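Local structure of beta-methylmalyl-CoA dehydratase (Chloroflexus aurantiacus, 4E3E) at residues F44-S49 with R60-S65; A266-I271 with Y344-P349. The protein catalyses the reversible dehydration of (2R,3S)-beta-methylmalyl-CoA to mesaconyl-CoA, a step of the glyoxylate assimilation cycle. All blocks are in the same frame, centred on the assembly; numbering follows the deposited sequence.

Contact 1. Residues F44-S49 with R60-S65; sequences FALTSS and RAPIDS
Thr-47 and Pro-62 bury the most surface where the short helix 45-48 rests on the loop leading into helix 65-80, and Ala-61 comes next. The methyl of Thr-47 does the touching: CG2 lies 3.6 Å from Pro-62 O and 3.7 Å from Asp-64 CA. With chi1 at 50°, OG1 sits between the backbone N and carbonyl carbon, which places CG2 beside the N, anti to the carbonyl carbon, within touch of both. A water lies between Thr-47 OG1 and Asp-64 OD1; its approach to OG1 is so short that this leg is doubtful. A second water donates to Thr-47 O and, at 2.8 Å, to Pro-62 O, tying the backbones together.

The Pro-62 ring meets Leu-46 nearly at right angles, its CG 3.8 Å from Leu-46 CG, and its CD presses on Leu-46 O at 3.5 Å. Ala-61 directs its methyl at the helix carbonyls, CB lying 3.6 Å from Leu-46 O. Leu-46 O is buried against these two carbons and has no polar partner in the model. Ala-53 of helix 50-55 touches both Leu-46 and Pro-62. The other carboxylate oxygen of Asp-64, OD2, accepts from Leu-66 N and caps the start of helix 65-80.

Residues 62 to 65 belong to the substrate site inferred by similarity, where Pro-62 also packs on Val-98. The chemistry implies that the two segments meet by shape and water-mediated links, while direct hydrogen bonds to Thr-50 and Val-99 hold the loop from other sides.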
loop_
_atom_site.group_PDB
_atom_site.type_symbol
_atom_site.label_atom_id
_atom_site.label_comp_id
_atom_site.label_asym_id
_atom_site.label_seq_id
_atom_site.Cartn_x
_atom_site.Cartn_y
_atom_site.Cartn_z
ATOM N N PHE A 44 -9.330 15.947 -0.176
ATOM C CA PHE A 44 -9.950 16.818 0.834
ATOM C C PHE A 44 -8.926 17.284 1.847
ATOM O O PHE A 44 -8.177 16.474 2.407
ATOM C CB PHE A 44 -11.156 16.143 1.498
ATOM C CG PHE A 44 -12.326 16.016 0.564
ATOM C CD1 PHE A 44 -13.180 17.101 0.357
ATOM C CD2 PHE A 44 -12.515 14.853 -0.185
ATOM C CE1 PHE A 44 -14.236 17.010 -0.543
ATOM C CE2 PHE A 44 -13.571 14.754 -1.085
ATOM C CZ PHE A 44 -14.436 15.836 -1.268
ATOM N N ALA A 45 -8.871 18.594 2.052
ATOM C CA ALA A 45 -7.748 19.190 2.795
ATOM C C ALA A 45 -7.705 18.794 4.260
ATOM O O ALA A 45 -6.617 18.669 4.853
ATOM C CB ALA A 45 -7.726 20.709 2.636
ATOM N N LEU A 46 -8.885 18.584 4.835
ATOM C CA LEU A 46 -9.017 18.212 6.256
ATOM C C LEU A 46 -8.206 16.942 6.603
ATOM O O LEU A 46 -7.538 16.900 7.629
ATOM C CB LEU A 46 -10.505 18.019 6.638
ATOM C CG LEU A 46 -10.778 17.747 8.125
ATOM C CD1 LEU A 46 -10.256 18.910 8.963
ATOM C CD2 LEU A 46 -12.254 17.479 8.392
ATOM N N THR A 47 -8.255 15.921 5.737
ATOM C CA THR A 47 -7.590 14.665 6.056
ATOM C C THR A 47 -6.109 14.651 5.624
ATOM O O THR A 47 -5.331 13.868 6.154
ATOM C CB THR A 47 -8.326 13.476 5.441
ATOM O OG1 THR A 47 -8.548 13.762 4.066
ATOM C CG2 THR A 47 -9.702 13.243 6.143
ATOM N N SER A 48 -5.720 15.531 4.690
ATOM C CA SER A 48 -4.349 15.534 4.129
ATOM C C SER A 48 -3.339 16.350 4.907
ATOM O O SER A 48 -2.142 16.103 4.804
ATOM C CB SER A 48 -4.341 16.021 2.689
ATOM O OG SER A 48 -4.809 14.988 1.839
ATOM N N SER A 49 -3.808 17.315 5.683
ATOM C CA SER A 49 -2.911 18.226 6.362
ATOM C C SER A 49 -3.228 18.436 7.853
ATOM O O SER A 49 -4.297 18.932 8.220
ATOM C CB SER A 49 -2.879 19.571 5.618
ATOM O OG SER A 49 -2.155 20.538 6.378
ATOM N N ARG A 60 -5.272 17.133 15.215
ATOM C CA ARG A 60 -4.417 16.830 14.100
ATOM C C ARG A 60 -5.371 16.379 13.031
ATOM O O ARG A 60 -6.532 16.393 13.247
ATOM C CB ARG A 60 -3.435 15.735 14.447
ATOM C CG ARG A 60 -4.063 14.538 15.108
ATOM C CD ARG A 60 -3.057 13.523 15.598
ATOM N NE ARG A 60 -2.262 12.915 14.547
ATOM C CZ ARG A 60 -1.288 12.051 14.760
ATOM N NH1 ARG A 60 -0.611 11.544 13.764
ATOM N NH2 ARG A 60 -0.984 11.704 15.985
ATOM N N ALA A 61 -4.877 16.011 11.873
ATOM C CA ALA A 61 -5.778 15.611 10.823
ATOM C C ALA A 61 -6.522 14.394 11.303
ATOM O O ALA A 61 -5.939 13.472 11.767
ATOM C CB ALA A 61 -5.011 15.297 9.568
ATOM N N PRO A 62 -7.824 14.406 11.159
ATOM C CA PRO A 62 -8.646 13.255 11.561
ATOM C C PRO A 62 -8.632 12.156 10.487
ATOM O O PRO A 62 -8.338 12.439 9.336
ATOM C CB PRO A 62 -10.048 13.855 11.639
ATOM C CG PRO A 62 -10.030 14.928 10.581
ATOM C CD PRO A 62 -8.642 15.519 10.635
ATOM N N ILE A 63 -8.961 10.928 10.887
ATOM C CA ILE A 63 -9.203 9.825 9.967
ATOM C C ILE A 63 -10.414 10.157 9.067
ATOM O O ILE A 63 -11.425 10.651 9.548
ATOM C CB ILE A 63 -9.466 8.502 10.766
ATOM C CG1 ILE A 63 -8.320 8.174 11.736
ATOM C CG2 ILE A 63 -9.706 7.319 9.829
ATOM C CD1 ILE A 63 -6.935 8.140 11.100
ATOM N N ASP A 64 -10.316 9.878 7.764
ATOM C CA ASP A 64 -11.426 10.042 6.861
ATOM C C ASP A 64 -12.667 9.293 7.394
ATOM O O ASP A 64 -12.582 8.107 7.750
ATOM C CB ASP A 64 -11.053 9.455 5.485
ATOM C CG ASP A 64 -12.033 9.857 4.385
ATOM O OD1 ASP A 64 -11.601 10.548 3.434
ATOM O OD2 ASP A 64 -13.232 9.477 4.461
ATOM N N SER A 65 -13.816 9.972 7.406
ATOM C CA SER A 65 -15.078 9.386 7.874
ATOM C C SER A 65 -15.386 8.070 7.178
ATOM O O SER A 65 -15.902 7.140 7.801
ATOM C CB SER A 65 -16.251 10.348 7.646
ATOM O OG SER A 65 -16.309 11.313 8.675
HETATM O O HOH W 1 -6.182 11.689 7.802
HETATM O O HOH W 2 -10.462 12.870 2.723
#

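Contact 2. Residues A266-I271 with Y344-P349; sequences ANALSI and YTVLMP
Leu-347 and Ser-270 make the straight backbone bond of this contact: Leu-347 N donates to Ser-270 O over 3.1 Å, with 165° at the hydrogen. A second, weak bond, bent to 127°, runs from Leu-269 N to Leu-347 O. Ile-271 and Val-346 form an antiparallel non-hydrogen-bonded pair. CA-H...O contacts add to these, Val-346 CA to Ser-270 O and Met-348 CA to Asn-267 O. An inverse gamma turn centred on Ala-268 precedes the regular pairing.

Among the apolar contacts, Ala-268 CB lies 3.8 Å from Val-346 CB, and CE of Met-348, a selenomethionine whose chain bends at chi3 (-63°), folds back to 3.9 Å from the same methyl. Leu-269 CD1 touches Pro-349 CG. At the other end Ile-271 crosses Tyr-344 at about a right angle, its CG1 3.8 Å and its CD1 4.0 Å from Tyr-344 CD2. With an alanine in place of Ile-271, CG1 and CD1 are gone, and a gap is likely to open beside the CD2-CE2 side of the Tyr-344 ring.

The side-chain hydroxyls bond elsewhere in the chain: Ser-270 OG to Tyr-178 OH, Thr-345 OG1 to Asn-275 OD1, Tyr-344 OH to Thr-314 OG1. Strand 338-349 is flanked in the antiparallel sheet by 270-278 on one side and 307-318 on the other, bonding to Leu-310 and Val-312 of the latter. Helix 250-265 packs through Arg-258 on Ile-271 and through Leu-265 on Met-348, consistent with the HotDog fold, in which such a sheet curves round a helix.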
loop_
_atom_site.group_PDB
_atom_site.type_symbol
_atom_site.label_atom_id
_atom_site.label_comp_id
_atom_site.label_asym_id
_atom_site.label_seq_id
_atom_site.Cartn_x
_atom_site.Cartn_y
_atom_site.Cartn_z
ATOM N N ALA A 266 -15.216 20.495 -3.253
ATOM C CA ALA A 266 -13.962 20.564 -2.491
ATOM C C ALA A 266 -14.125 21.062 -1.046
ATOM O O ALA A 266 -13.410 20.604 -0.156
ATOM C CB ALA A 266 -12.934 21.414 -3.231
ATOM N N ASN A 267 -15.057 21.985 -0.804
ATOM C CA ASN A 267 -15.237 22.502 0.566
ATOM C C ASN A 267 -16.168 21.659 1.437
ATOM O O ASN A 267 -16.405 22.002 2.607
ATOM C CB ASN A 267 -15.638 23.991 0.558
ATOM C CG ASN A 267 -14.465 24.894 0.219
ATOM O OD1 ASN A 267 -14.559 25.764 -0.652
ATOM N ND2 ASN A 267 -13.345 24.679 0.896
ATOM N N ALA A 268 -16.684 20.551 0.876
ATOM C CA ALA A 268 -17.443 19.576 1.665
ATOM C C ALA A 268 -16.440 18.793 2.507
ATOM O O ALA A 268 -16.090 17.649 2.189
ATOM C CB ALA A 268 -18.256 18.648 0.772
ATOM N N LEU A 269 -15.994 19.418 3.589
ATOM C CA LEU A 269 -14.786 18.971 4.280
ATOM C C LEU A 269 -14.855 17.574 4.874
ATOM O O LEU A 269 -13.834 16.868 4.928
ATOM C CB LEU A 269 -14.382 19.973 5.349
ATOM C CG LEU A 269 -13.764 21.247 4.768
ATOM C CD1 LEU A 269 -13.227 22.058 5.924
ATOM C CD2 LEU A 269 -12.678 20.966 3.704
ATOM N N SER A 270 -16.050 17.175 5.315
ATOM C CA SER A 270 -16.224 15.858 5.922
ATOM C C SER A 270 -17.661 15.420 5.802
ATOM O O SER A 270 -18.568 16.255 5.651
ATOM C CB SER A 270 -15.814 15.873 7.395
ATOM O OG SER A 270 -16.718 16.661 8.158
ATOM N N ILE A 271 -17.857 14.108 5.866
ATOM C CA ILE A 271 -19.173 13.509 5.860
ATOM C C ILE A 271 -19.630 13.344 7.295
ATOM O O ILE A 271 -18.920 12.739 8.117
ATOM C CB ILE A 271 -19.176 12.137 5.153
ATOM C CG1 ILE A 271 -18.848 12.319 3.663
ATOM C CG2 ILE A 271 -20.515 11.443 5.397
ATOM C CD1 ILE A 271 -18.593 11.015 2.905
ATOM N N TYR A 344 -26.140 11.329 1.524
ATOM C CA TYR A 344 -25.381 11.599 2.723
ATOM C C TYR A 344 -25.378 13.087 2.985
ATOM O O TYR A 344 -25.881 13.880 2.177
ATOM C CB TYR A 344 -23.939 11.052 2.597
ATOM C CG TYR A 344 -23.154 11.617 1.424
ATOM C CD1 TYR A 344 -23.524 11.320 0.104
ATOM C CD2 TYR A 344 -22.056 12.472 1.628
ATOM C CE1 TYR A 344 -22.823 11.836 -0.977
ATOM C CE2 TYR A 344 -21.346 12.996 0.544
ATOM C CZ TYR A 344 -21.737 12.666 -0.764
ATOM O OH TYR A 344 -21.047 13.174 -1.853
ATOM N N THR A 345 -24.818 13.461 4.122
ATOM C CA THR A 345 -24.799 14.842 4.550
ATOM C C THR A 345 -23.365 15.276 4.844
ATOM O O THR A 345 -22.639 14.628 5.635
ATOM C CB THR A 345 -25.675 15.036 5.792
ATOM O OG1 THR A 345 -27.025 14.678 5.473
ATOM C CG2 THR A 345 -25.646 16.487 6.264
ATOM N N VAL A 346 -22.967 16.375 4.207
ATOM C CA VAL A 346 -21.623 16.918 4.376
ATOM C C VAL A 346 -21.699 18.204 5.183
ATOM O O VAL A 346 -22.752 18.855 5.255
ATOM C CB VAL A 346 -20.945 17.197 3.021
ATOM C CG1 VAL A 346 -20.764 15.897 2.236
ATOM C CG2 VAL A 346 -21.764 18.209 2.204
ATOM N N LEU A 347 -20.591 18.556 5.814
ATOM C CA LEU A 347 -20.453 19.855 6.445
ATOM C C LEU A 347 -19.612 20.724 5.511
ATOM O O LEU A 347 -18.647 20.230 4.921
ATOM C CB LEU A 347 -19.772 19.734 7.814
ATOM C CG LEU A 347 -20.382 18.774 8.847
ATOM C CD1 LEU A 347 -19.512 18.705 10.096
ATOM C CD2 LEU A 347 -21.806 19.178 9.213
HETATM N N MSE A 348 -19.971 22.003 5.382
HETATM C CA MSE A 348 -19.216 22.948 4.541
HETATM C C MSE A 348 -19.129 24.301 5.216
HETATM O O MSE A 348 -20.125 24.785 5.751
HETATM C CB MSE A 348 -19.920 23.067 3.188
HETATM C CG MSE A 348 -19.211 24.064 2.273
HETATM SE SE MSE A 348 -19.941 24.020 0.432
HETATM C CE MSE A 348 -19.561 22.190 -0.246
ATOM N N PRO A 349 -17.943 24.948 5.183
ATOM C CA PRO A 349 -17.833 26.289 5.747
ATOM C C PRO A 349 -18.805 27.258 5.083
ATOM O O PRO A 349 -19.104 27.134 3.880
ATOM C CB PRO A 349 -16.403 26.701 5.410
ATOM C CG PRO A 349 -15.676 25.418 5.226
ATOM C CD PRO A 349 -16.664 24.487 4.611
#

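Contact 2 is buried, a loop and the strand that follows it lying against strand 338-349, whereas contact 1 is only partly buried and joins a short helix to a loop, with Ser-48 also meeting a second subunit. Both have apolar packing, but contact 2 adds one good and one weak direct backbone bond, contact 1 water-mediated links. They share no secondary-structure element, yet their centres lie about 12 Å apart and they touch. Ser-65 OG is 3.0 Å from Ile-271 O, probably hydrogen-bonded, so helix 65-80 begins against strand 270-278. Phe-44 CE1 packs 3.4 Å from Ala-268 O, and Arg-258 links them further, reaching the Phe-44 ring by cation-pi and Ala-268 O by a hydrogen bond.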